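Local coordinates for tyrosine-protein phosphatase non-receptor type 18 (Homo sapiens, PDB 2OC3) that removes phosphate from phosphotyrosine in proteins, including autophosphorylated tyrosine kinases, this chain being its catalytic domain, at residues L30-W44 with R272-R286. Numbering follows the deposited sequence. Where two conformers were deposited one is given.
Sequences LAGEFSDIQACSAAW and RKQRPAAVQTEEQYR
The guanidinium of Arg272 clasps helix 30-44 and the loop at Ala278 and Val279 at once, spending all three nitrogens on carbonyl oxygens lying in or close to its own plane. In this classical protein tyrosine phosphatase domain, that loop leads through Gln280, which probably binds substrate, as in related phosphatases, into helix 282-296. In the conformer given, NH1 and NH2 both grip Gln38 OE1, end-on; the NH1 bond, 3.1 Å to that oxygen, lies on a lone pair, whereas NH2 comes from above the amide plane. Side-on, NE and NH2 share Val279 O, the NH2 bond being the straighter at 162°, and NE also reaches Ala278 O. A planar, three-nitrogen head suits a site where three carbonyl oxygens converge. A leucine in its place would probably leave Ala278 O and Val279 O without their guanidinium donors and untie Gln38 from the loop. With CG opposite its backbone nitrogen (chi1 -166°), Phe34 sends its ring toward residues 279-282: Thr281 O lies over one face, Val279 O and Gln280 O meet its edge, and its CD1 is 3.6 Å from Tyr285 CB. Tyr285 in turn fits as a knob among Leu30, Glu33, Phe34 and Ile37; a long ring with a polar end suits this place, for its ring packs against the apolar side chains while OH donates a very short bond, 2.5 Å, to Glu33 OE2, an oxygen also bonded by Tyr289. Toward the C-terminal end of helix 30-44, Lys273 lays its aliphatic chain over Trp44, CG standing 3.9 Å from the centroid of the five-membered ring in a CH-pi contact. Near Gln280, a water donates to Gln38 OE1 and to Gln280 O, its oxygen 2.6 Å from the latter.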
ATOM      1  N   LEU A  30      -2.634 -24.110  -4.180  1.00 21.61           N
ATOM      2  CA  LEU A  30      -2.594 -22.713  -3.727  1.00 19.47           C
ATOM      3  C   LEU A  30      -3.398 -22.508  -2.449  1.00 20.27           C
ATOM      4  O   LEU A  30      -3.013 -21.684  -1.615  1.00 22.44           O
ATOM      5  CB  LEU A  30      -3.036 -21.741  -4.830  1.00 19.79           C
ATOM      6  CG  LEU A  30      -2.073 -21.561  -5.998  1.00 26.06           C
ATOM      7  CD1 LEU A  30      -2.541 -20.340  -6.797  1.00 22.67           C
ATOM      8  CD2 LEU A  30      -0.620 -21.421  -5.549  1.00 29.93           C
ATOM      9  N   ALA A  31      -4.490 -23.256  -2.273  1.00 23.07           N
ATOM     10  CA  ALA A  31      -5.261 -23.225  -1.022  1.00 23.35           C
ATOM     11  C   ALA A  31      -4.395 -23.657   0.154  1.00 20.64           C
ATOM     12  O   ALA A  31      -4.345 -22.984   1.196  1.00 17.99           O
ATOM     13  CB  ALA A  31      -6.488 -24.123  -1.126  1.00 22.08           C
ATOM     14  N   GLY A  32      -3.703 -24.781  -0.001  1.00 22.66           N
ATOM     15  CA  GLY A  32      -2.775 -25.271   1.011  1.00 17.59           C
ATOM     16  C   GLY A  32      -1.626 -24.325   1.296  1.00 20.08           C
ATOM     17  O   GLY A  32      -1.247 -24.109   2.440  1.00 19.67           O
ATOM     18  N   GLU A  33      -1.074 -23.747   0.237  1.00 19.42           N
ATOM     19  CA  GLU A  33       0.017 -22.810   0.363  1.00 12.69           C
ATOM     20  C   GLU A  33      -0.427 -21.569   1.142  1.00 11.28           C
ATOM     21  O   GLU A  33       0.320 -21.109   2.007  1.00 13.98           O
ATOM     22  CB  GLU A  33       0.499 -22.406  -1.030  1.00 19.74           C
ATOM     23  CG  GLU A  33       1.855 -21.912  -1.075  1.00 25.61           C
ATOM     24  CD  GLU A  33       2.364 -21.797  -2.499  1.00 34.59           C
ATOM     25  OE1 GLU A  33       2.580 -22.819  -3.183  1.00 32.09           O
ATOM     26  OE2 GLU A  33       2.549 -20.663  -2.927  1.00 21.16           O
ATOM     27  N   PHE A  34      -1.607 -21.030   0.818  1.00 13.69           N
ATOM     28  CA  PHE A  34      -2.104 -19.874   1.587  1.00 13.55           C
ATOM     29  C   PHE A  34      -2.406 -20.268   3.038  1.00 14.06           C
ATOM     30  O   PHE A  34      -2.163 -19.482   3.966  1.00 11.11           O
ATOM     31  CB  PHE A  34      -3.303 -19.175   0.950  1.00 14.20           C
ATOM     32  CG  PHE A  34      -3.590 -17.816   1.570  1.00 12.66           C
ATOM     33  CD1 PHE A  34      -2.640 -16.824   1.486  1.00 15.85           C
ATOM     34  CD2 PHE A  34      -4.732 -17.579   2.282  1.00 22.26           C
ATOM     35  CE1 PHE A  34      -2.838 -15.577   2.085  1.00 18.78           C
ATOM     36  CE2 PHE A  34      -4.933 -16.318   2.908  1.00 12.03           C
ATOM     37  CZ  PHE A  34      -4.001 -15.347   2.771  1.00 16.83           C
ATOM     38  N   SER A  35      -2.907 -21.483   3.251  1.00 12.36           N
ATOM     39  CA  SER A  35      -3.177 -21.906   4.622  1.00 11.42           C
ATOM     40  C   SER A  35      -1.847 -21.964   5.382  1.00 10.30           C
ATOM     41  O   SER A  35      -1.770 -21.556   6.561  1.00 12.19           O
ATOM     42  CB  SER A  35      -3.895 -23.254   4.609  1.00 14.38           C
ATOM     43  OG  SER A  35      -4.132 -23.714   5.919  1.00 13.94           O
ATOM     44  N   ASP A  36      -0.762 -22.383   4.719  1.00 11.26           N
ATOM     45  CA  ASP A  36       0.555 -22.413   5.347  1.00 10.81           C
ATOM     46  C   ASP A  36       1.080 -21.008   5.655  1.00 10.48           C
ATOM     47  O   ASP A  36       1.724 -20.777   6.676  1.00 13.61           O
ATOM     48  CB  ASP A  36       1.559 -23.171   4.473  1.00 14.33           C
ATOM     49  CG  ASP A  36       1.302 -24.672   4.437  1.00 29.86           C
ATOM     50  OD1 ASP A  36       0.589 -25.211   5.326  1.00 26.86           O
ATOM     51  OD2 ASP A  36       1.821 -25.310   3.497  1.00 26.15           O
ATOM     52  N   ILE A  37       0.880 -20.080   4.728  1.00 11.57           N
ATOM     53  CA  ILE A  37       1.244 -18.700   5.031  0.50 11.90           C
ATOM     54  C   ILE A  37       0.511 -18.209   6.288  1.00  9.17           C
ATOM     55  O   ILE A  37       1.120 -17.582   7.143  1.00 11.14           O
ATOM     56  CB  ILE A  37       0.963 -17.735   3.873  0.50 14.60           C
ATOM     57  CG1 ILE A  37       1.827 -18.089   2.652  0.50 14.13           C
ATOM     58  CG2 ILE A  37       1.245 -16.298   4.313  0.50 11.23           C
ATOM     59  CD1 ILE A  37       1.443 -17.349   1.388  0.50 16.73           C
ATOM     60  N   GLN A  38      -0.779 -18.516   6.400  1.00  9.86           N
ATOM     61  CA  GLN A  38      -1.538 -18.044   7.544  1.00 10.25           C
ATOM     62  C   GLN A  38      -1.010 -18.698   8.810  1.00  9.44           C
ATOM     63  O   GLN A  38      -0.852 -18.058   9.830  1.00  9.56           O
ATOM     64  CB  GLN A  38      -3.018 -18.355   7.361  0.50 11.78           C
ATOM     65  CG  GLN A  38      -3.689 -17.623   6.188  0.50 10.29           C
ATOM     66  CD  GLN A  38      -4.693 -16.557   6.617  0.50  6.85           C
ATOM     67  OE1 GLN A  38      -4.331 -15.463   7.013  0.50 20.04           O
ATOM     68  NE2 GLN A  38      -5.965 -16.871   6.473  0.50 13.38           N
ATOM     69  N   ALA A  39      -0.683 -19.982   8.734  1.00  7.85           N
ATOM     70  CA  ALA A  39      -0.187 -20.700   9.912  1.00  8.72           C
ATOM     71  C   ALA A  39       1.166 -20.184  10.357  1.00  9.63           C
ATOM     72  O   ALA A  39       1.386 -19.982  11.529  1.00 10.21           O
ATOM     73  CB  ALA A  39      -0.085 -22.248   9.641  1.00 13.09           C
ATOM     74  N   CYS A  40       2.063 -19.946   9.410  1.00  8.44           N
ATOM     75  CA  CYS A  40       3.384 -19.436   9.719  1.00  8.99           C
ATOM     76  C   CYS A  40       3.342 -18.006  10.243  1.00  9.02           C
ATOM     77  O   CYS A  40       4.070 -17.653  11.177  1.00 10.66           O
ATOM     78  CB  CYS A  40       4.283 -19.480   8.468  1.00 12.22           C
ATOM     79  SG  CYS A  40       4.709 -21.215   7.971  1.00 16.63           S
ATOM     80  N   SER A  41       2.524 -17.168   9.612  1.00  9.19           N
ATOM     81  CA  SER A  41       2.469 -15.802  10.094  0.50 10.25           C
ATOM     82  C   SER A  41       1.834 -15.742  11.484  1.00  8.56           C
ATOM     83  O   SER A  41       2.292 -14.953  12.320  1.00 10.44           O
ATOM     84  CB  SER A  41       1.799 -14.868   9.080  0.50 17.41           C
ATOM     85  OG  SER A  41       0.474 -15.246   8.818  0.50 16.94           O
ATOM     86  N   ALA A  42       0.831 -16.583  11.751  1.00  7.60           N
ATOM     87  CA  ALA A  42       0.218 -16.637  13.105  1.00  7.47           C
ATOM     88  C   ALA A  42       1.234 -17.104  14.139  1.00  8.95           C
ATOM     89  O   ALA A  42       1.302 -16.559  15.243  1.00 10.17           O
ATOM     90  CB  ALA A  42      -1.028 -17.571  13.108  1.00 10.27           C
ATOM     91  N   ALA A  43       2.044 -18.114  13.786  1.00  9.63           N
ATOM     92  CA  ALA A  43       3.099 -18.598  14.694  1.00 10.04           C
ATOM     93  C   ALA A  43       4.120 -17.512  14.967  1.00 12.94           C
ATOM     94  O   ALA A  43       4.576 -17.323  16.083  1.00 12.47           O
ATOM     95  CB  ALA A  43       3.756 -19.809  14.108  1.00 12.98           C
ATOM     96  N   TRP A  44       4.429 -16.713  13.956  1.00  9.39           N
ATOM     97  CA  TRP A  44       5.378 -15.628  14.141  1.00  7.91           C
ATOM     98  C   TRP A  44       4.793 -14.516  15.035  1.00 11.56           C
ATOM     99  O   TRP A  44       5.443 -13.910  15.901  1.00  9.32           O
ATOM    100  CB  TRP A  44       5.791 -15.043  12.765  1.00 10.20           C
ATOM    101  CG  TRP A  44       6.501 -13.723  12.917  1.00  9.47           C
ATOM    102  CD1 TRP A  44       7.835 -13.531  13.204  1.00 14.51           C
ATOM    103  CD2 TRP A  44       5.917 -12.418  12.842  1.00  9.97           C
ATOM    104  NE1 TRP A  44       8.104 -12.192  13.302  1.00 14.99           N
ATOM    105  CE2 TRP A  44       6.955 -11.480  13.087  1.00 15.06           C
ATOM    106  CE3 TRP A  44       4.637 -11.936  12.548  1.00 12.37           C
ATOM    107  CZ2 TRP A  44       6.735 -10.105  13.048  1.00 11.02           C
ATOM    108  CZ3 TRP A  44       4.428 -10.564  12.514  1.00 11.75           C
ATOM    109  CH2 TRP A  44       5.471  -9.664  12.790  1.00 11.68           C
ATOM    110  N   ARG A 272       3.953 -10.188   5.366  1.00  8.50           N
ATOM    111  CA  ARG A 272       3.089 -10.356   6.561  1.00 10.67           C
ATOM    112  C   ARG A 272       3.776 -10.029   7.904  1.00 12.14           C
ATOM    113  O   ARG A 272       3.086  -9.763   8.917  1.00 12.15           O
ATOM    114  CB  ARG A 272       2.583 -11.794   6.655  1.00 10.44           C
ATOM    115  CG  ARG A 272       1.454 -12.087   5.749  1.00 16.77           C
ATOM    116  CD  ARG A 272       0.139 -11.738   6.385  1.00 23.30           C
ATOM    117  NE  ARG A 272      -0.961 -12.337   5.637  1.00 18.89           N
ATOM    118  CZ  ARG A 272      -1.788 -13.270   6.084  1.00 14.46           C
ATOM    119  NH1 ARG A 272      -1.677 -13.814   7.296  1.00 16.30           N
ATOM    120  NH2 ARG A 272      -2.745 -13.662   5.284  1.00 22.62           N
ATOM    121  N   LYS A 273       5.101 -10.101   7.955  1.00  9.52           N
ATOM    122  CA  LYS A 273       5.882  -9.786   9.153  1.00 10.87           C
ATOM    123  C   LYS A 273       6.179  -8.299   9.240  1.00  9.92           C
ATOM    124  O   LYS A 273       6.819  -7.879  10.179  1.00 12.12           O
ATOM    125  CB  LYS A 273       7.182 -10.589   9.184  1.00 11.08           C
ATOM    126  CG  LYS A 273       6.866 -12.079   9.270  1.00 15.39           C
ATOM    127  CD  LYS A 273       8.100 -12.962   9.350  1.00 17.13           C
ATOM    128  CE  LYS A 273       7.701 -14.441   9.352  1.00 17.86           C
ATOM    129  NZ  LYS A 273       8.919 -15.306   9.335  1.00 24.55           N
ATOM    130  N   GLN A 274       5.732  -7.513   8.250  1.00  7.56           N
ATOM    131  CA  GLN A 274       5.977  -6.070   8.202  1.00  7.19           C
ATOM    132  C   GLN A 274       4.721  -5.191   8.250  1.00  6.91           C
ATOM    133  O   GLN A 274       4.696  -4.144   8.873  1.00  8.22           O
ATOM    134  CB  GLN A 274       6.777  -5.733   6.945  1.00  7.10           C
ATOM    135  CG  GLN A 274       8.173  -6.401   6.976  1.00  8.75           C
ATOM    136  CD  GLN A 274       8.898  -6.226   5.660  1.00  7.96           C
ATOM    137  OE1 GLN A 274       9.518  -5.206   5.449  1.00  8.70           O
ATOM    138  NE2 GLN A 274       8.812  -7.194   4.788  1.00 10.44           N
ATOM    139  N   ARG A 275       3.636  -5.672   7.621  1.00  9.81           N
ATOM    140  CA  ARG A 275       2.306  -5.056   7.693  1.00  7.00           C
ATOM    141  C   ARG A 275       1.288  -6.150   7.998  1.00  8.19           C
ATOM    142  O   ARG A 275       1.273  -7.179   7.340  1.00 10.04           O
ATOM    143  CB  ARG A 275       1.976  -4.399   6.369  1.00  8.73           C
ATOM    144  CG  ARG A 275       0.600  -3.702   6.299  1.00  9.76           C
ATOM    145  CD  ARG A 275       0.519  -2.417   7.102  1.00  7.45           C
ATOM    146  NE  ARG A 275      -0.868  -1.924   7.170  1.00  8.22           N
ATOM    147  CZ  ARG A 275      -1.319  -1.055   8.074  1.00  9.14           C
ATOM    148  NH1 ARG A 275      -0.578  -0.619   9.080  1.00  7.13           N
ATOM    149  NH2 ARG A 275      -2.584  -0.648   8.016  1.00  9.72           N
ATOM    150  N   PRO A 276       0.461  -5.966   9.038  1.00  8.83           N
ATOM    151  CA  PRO A 276      -0.517  -6.982   9.393  1.00  9.90           C
ATOM    152  C   PRO A 276      -1.395  -7.392   8.199  1.00  9.42           C
ATOM    153  O   PRO A 276      -1.823  -6.528   7.450  1.00 11.68           O
ATOM    154  CB  PRO A 276      -1.392  -6.287  10.445  1.00 11.33           C
ATOM    155  CG  PRO A 276      -0.693  -5.110  10.858  1.00 18.17           C
ATOM    156  CD  PRO A 276       0.407  -4.793   9.924  1.00 12.36           C
ATOM    157  N   ALA A 277      -1.586  -8.696   8.052  1.00 12.61           N
ATOM    158  CA  ALA A 277      -2.511  -9.272   7.077  1.00 13.33           C
ATOM    159  C   ALA A 277      -2.230  -8.890   5.640  1.00 15.39           C
ATOM    160  O   ALA A 277      -3.144  -8.909   4.795  1.00 16.39           O
ATOM    161  CB  ALA A 277      -3.947  -8.910   7.452  1.00 15.60           C
ATOM    162  N   ALA A 278      -0.959  -8.565   5.331  1.00 12.17           N
ATOM    163  CA  ALA A 278      -0.581  -8.273   3.937  1.00  9.56           C
ATOM    164  C   ALA A 278      -0.925  -9.531   3.109  1.00 11.96           C
ATOM    165  O   ALA A 278      -0.429 -10.613   3.357  1.00 13.64           O
ATOM    166  CB  ALA A 278       0.912  -7.923   3.830  1.00 11.89           C
ATOM    167  N   VAL A 279      -1.803  -9.344   2.145  1.00 11.72           N
ATOM    168  CA  VAL A 279      -2.422 -10.395   1.351  1.00  9.77           C
ATOM    169  C   VAL A 279      -3.317 -11.192   2.324  1.00 11.40           C
ATOM    170  O   VAL A 279      -2.856 -12.091   3.026  1.00 14.12           O
ATOM    171  CB  VAL A 279      -1.435 -11.290   0.588  1.00 10.61           C
ATOM    172  CG1 VAL A 279      -2.222 -12.238  -0.304  1.00 11.60           C
ATOM    173  CG2 VAL A 279      -0.475 -10.473  -0.222  1.00 11.65           C
ATOM    174  N   GLN A 280      -4.583 -10.831   2.392  1.00 10.96           N
ATOM    175  CA  GLN A 280      -5.437 -11.237   3.471  1.00 12.71           C
ATOM    176  C   GLN A 280      -6.192 -12.535   3.177  1.00 14.19           C
ATOM    177  O   GLN A 280      -6.479 -13.308   4.100  1.00 16.54           O
ATOM    178  CB  GLN A 280      -6.413 -10.099   3.742  1.00 16.01           C
ATOM    179  CG  GLN A 280      -7.175 -10.218   5.021  1.00 25.55           C
ATOM    180  CD  GLN A 280      -7.604  -8.851   5.507  1.00 30.94           C
ATOM    181  OE1 GLN A 280      -7.727  -7.901   4.724  1.00 22.42           O
ATOM    182  NE2 GLN A 280      -7.795  -8.735   6.803  1.00 32.16           N
ATOM    183  N   THR A 281      -6.521 -12.779   1.920  1.00 10.43           N
ATOM    184  CA  THR A 281      -7.411 -13.886   1.554  1.00 11.07           C
ATOM    185  C   THR A 281      -6.817 -14.831   0.521  1.00 11.91           C
ATOM    186  O   THR A 281      -5.913 -14.479  -0.256  1.00 10.21           O
ATOM    187  CB  THR A 281      -8.766 -13.380   1.043  1.00 19.15           C
ATOM    188  OG1 THR A 281      -8.568 -12.769  -0.233  1.00 15.18           O
ATOM    189  CG2 THR A 281      -9.386 -12.373   1.986  1.00 17.14           C
ATOM    190  N   GLU A 282      -7.315 -16.077   0.511  1.00 12.86           N
ATOM    191  CA  GLU A 282      -6.930 -17.036  -0.480  1.00 13.16           C
ATOM    192  C   GLU A 282      -7.187 -16.509  -1.909  1.00 10.44           C
ATOM    193  O   GLU A 282      -6.350 -16.710  -2.791  1.00 12.59           O
ATOM    194  CB  GLU A 282      -7.649 -18.390  -0.233  1.00 15.92           C
ATOM    195  CG  GLU A 282      -7.263 -19.471  -1.207  1.00 18.62           C
ATOM    196  CD  GLU A 282      -8.101 -20.728  -1.074  1.00 32.23           C
ATOM    197  OE1 GLU A 282      -8.357 -21.170   0.064  1.00 23.73           O
ATOM    198  OE2 GLU A 282      -8.487 -21.278  -2.118  1.00 30.48           O
ATOM    199  N   GLU A 283      -8.314 -15.850  -2.122  1.00 13.48           N
ATOM    200  CA  GLU A 283      -8.610 -15.328  -3.452  1.00 11.03           C
ATOM    201  C   GLU A 283      -7.575 -14.258  -3.868  1.00 10.82           C
ATOM    202  O   GLU A 283      -7.158 -14.216  -5.027  1.00 11.78           O
ATOM    203  CB  GLU A 283     -10.027 -14.775  -3.511  1.00 14.32           C
ATOM    204  N   GLN A 284      -7.146 -13.434  -2.922  1.00 11.56           N
ATOM    205  CA  GLN A 284      -6.082 -12.478  -3.208  1.00 11.36           C
ATOM    206  C   GLN A 284      -4.785 -13.176  -3.546  1.00 11.56           C
ATOM    207  O   GLN A 284      -4.070 -12.742  -4.446  1.00  9.87           O
ATOM    208  CB  GLN A 284      -5.882 -11.518  -2.048  1.00 10.26           C
ATOM    209  CG  GLN A 284      -7.015 -10.509  -1.930  1.00 11.84           C
ATOM    210  CD  GLN A 284      -7.046  -9.733  -0.604  1.00 12.12           C
ATOM    211  OE1 GLN A 284      -6.231 -10.000   0.286  1.00 12.92           O
ATOM    212  NE2 GLN A 284      -8.012  -8.814  -0.445  1.00 12.81           N
ATOM    213  N   TYR A 285      -4.445 -14.239  -2.814  1.00 10.13           N
ATOM    214  CA  TYR A 285      -3.214 -14.985  -3.062  1.00 10.80           C
ATOM    215  C   TYR A 285      -3.253 -15.640  -4.443  1.00 10.08           C
ATOM    216  O   TYR A 285      -2.278 -15.611  -5.166  1.00 11.30           O
ATOM    217  CB  TYR A 285      -2.989 -16.043  -1.962  1.00 10.06           C
ATOM    218  CG  TYR A 285      -1.636 -16.713  -1.967  1.00 10.57           C
ATOM    219  CD1 TYR A 285      -0.501 -16.017  -1.551  1.00 11.94           C
ATOM    220  CD2 TYR A 285      -1.476 -18.048  -2.361  1.00 11.30           C
ATOM    221  CE1 TYR A 285       0.743 -16.588  -1.547  1.00 14.77           C
ATOM    222  CE2 TYR A 285      -0.223 -18.649  -2.316  1.00 13.48           C
ATOM    223  CZ  TYR A 285       0.889 -17.895  -1.918  1.00 18.48           C
ATOM    224  OH  TYR A 285       2.148 -18.447  -1.860  1.00 20.70           O
ATOM    225  N   ARG A 286      -4.403 -16.197  -4.817  1.00 11.63           N
ATOM    226  CA  ARG A 286      -4.551 -16.790  -6.156  1.00 12.17           C
ATOM    227  C   ARG A 286      -4.413 -15.689  -7.229  1.00 12.88           C
ATOM    228  O   ARG A 286      -3.747 -15.903  -8.257  1.00 13.93           O
ATOM    229  CB  ARG A 286      -5.888 -17.511  -6.295  1.00 16.11           C
ATOM    230  CG  ARG A 286      -6.021 -18.816  -5.554  1.00 25.98           C
ATOM    231  CD  ARG A 286      -7.408 -19.476  -5.833  1.00 25.73           C
ATOM    232  NE  ARG A 286      -7.563 -20.726  -5.073  1.00 26.99           N
ATOM    233  CZ  ARG A 286      -7.002 -21.885  -5.406  1.00 38.25           C
ATOM    234  NH1 ARG A 286      -6.258 -21.986  -6.506  1.00 31.19           N
ATOM    235  NH2 ARG A 286      -7.190 -22.959  -4.637  1.00 47.65           N
TER
HETATM  236  O   HOH W   1      -6.366 -21.251   1.839  1.00 25.42           O
HETATM  237  O   HOH W   2      -6.131 -13.293   6.672  1.00 32.59           O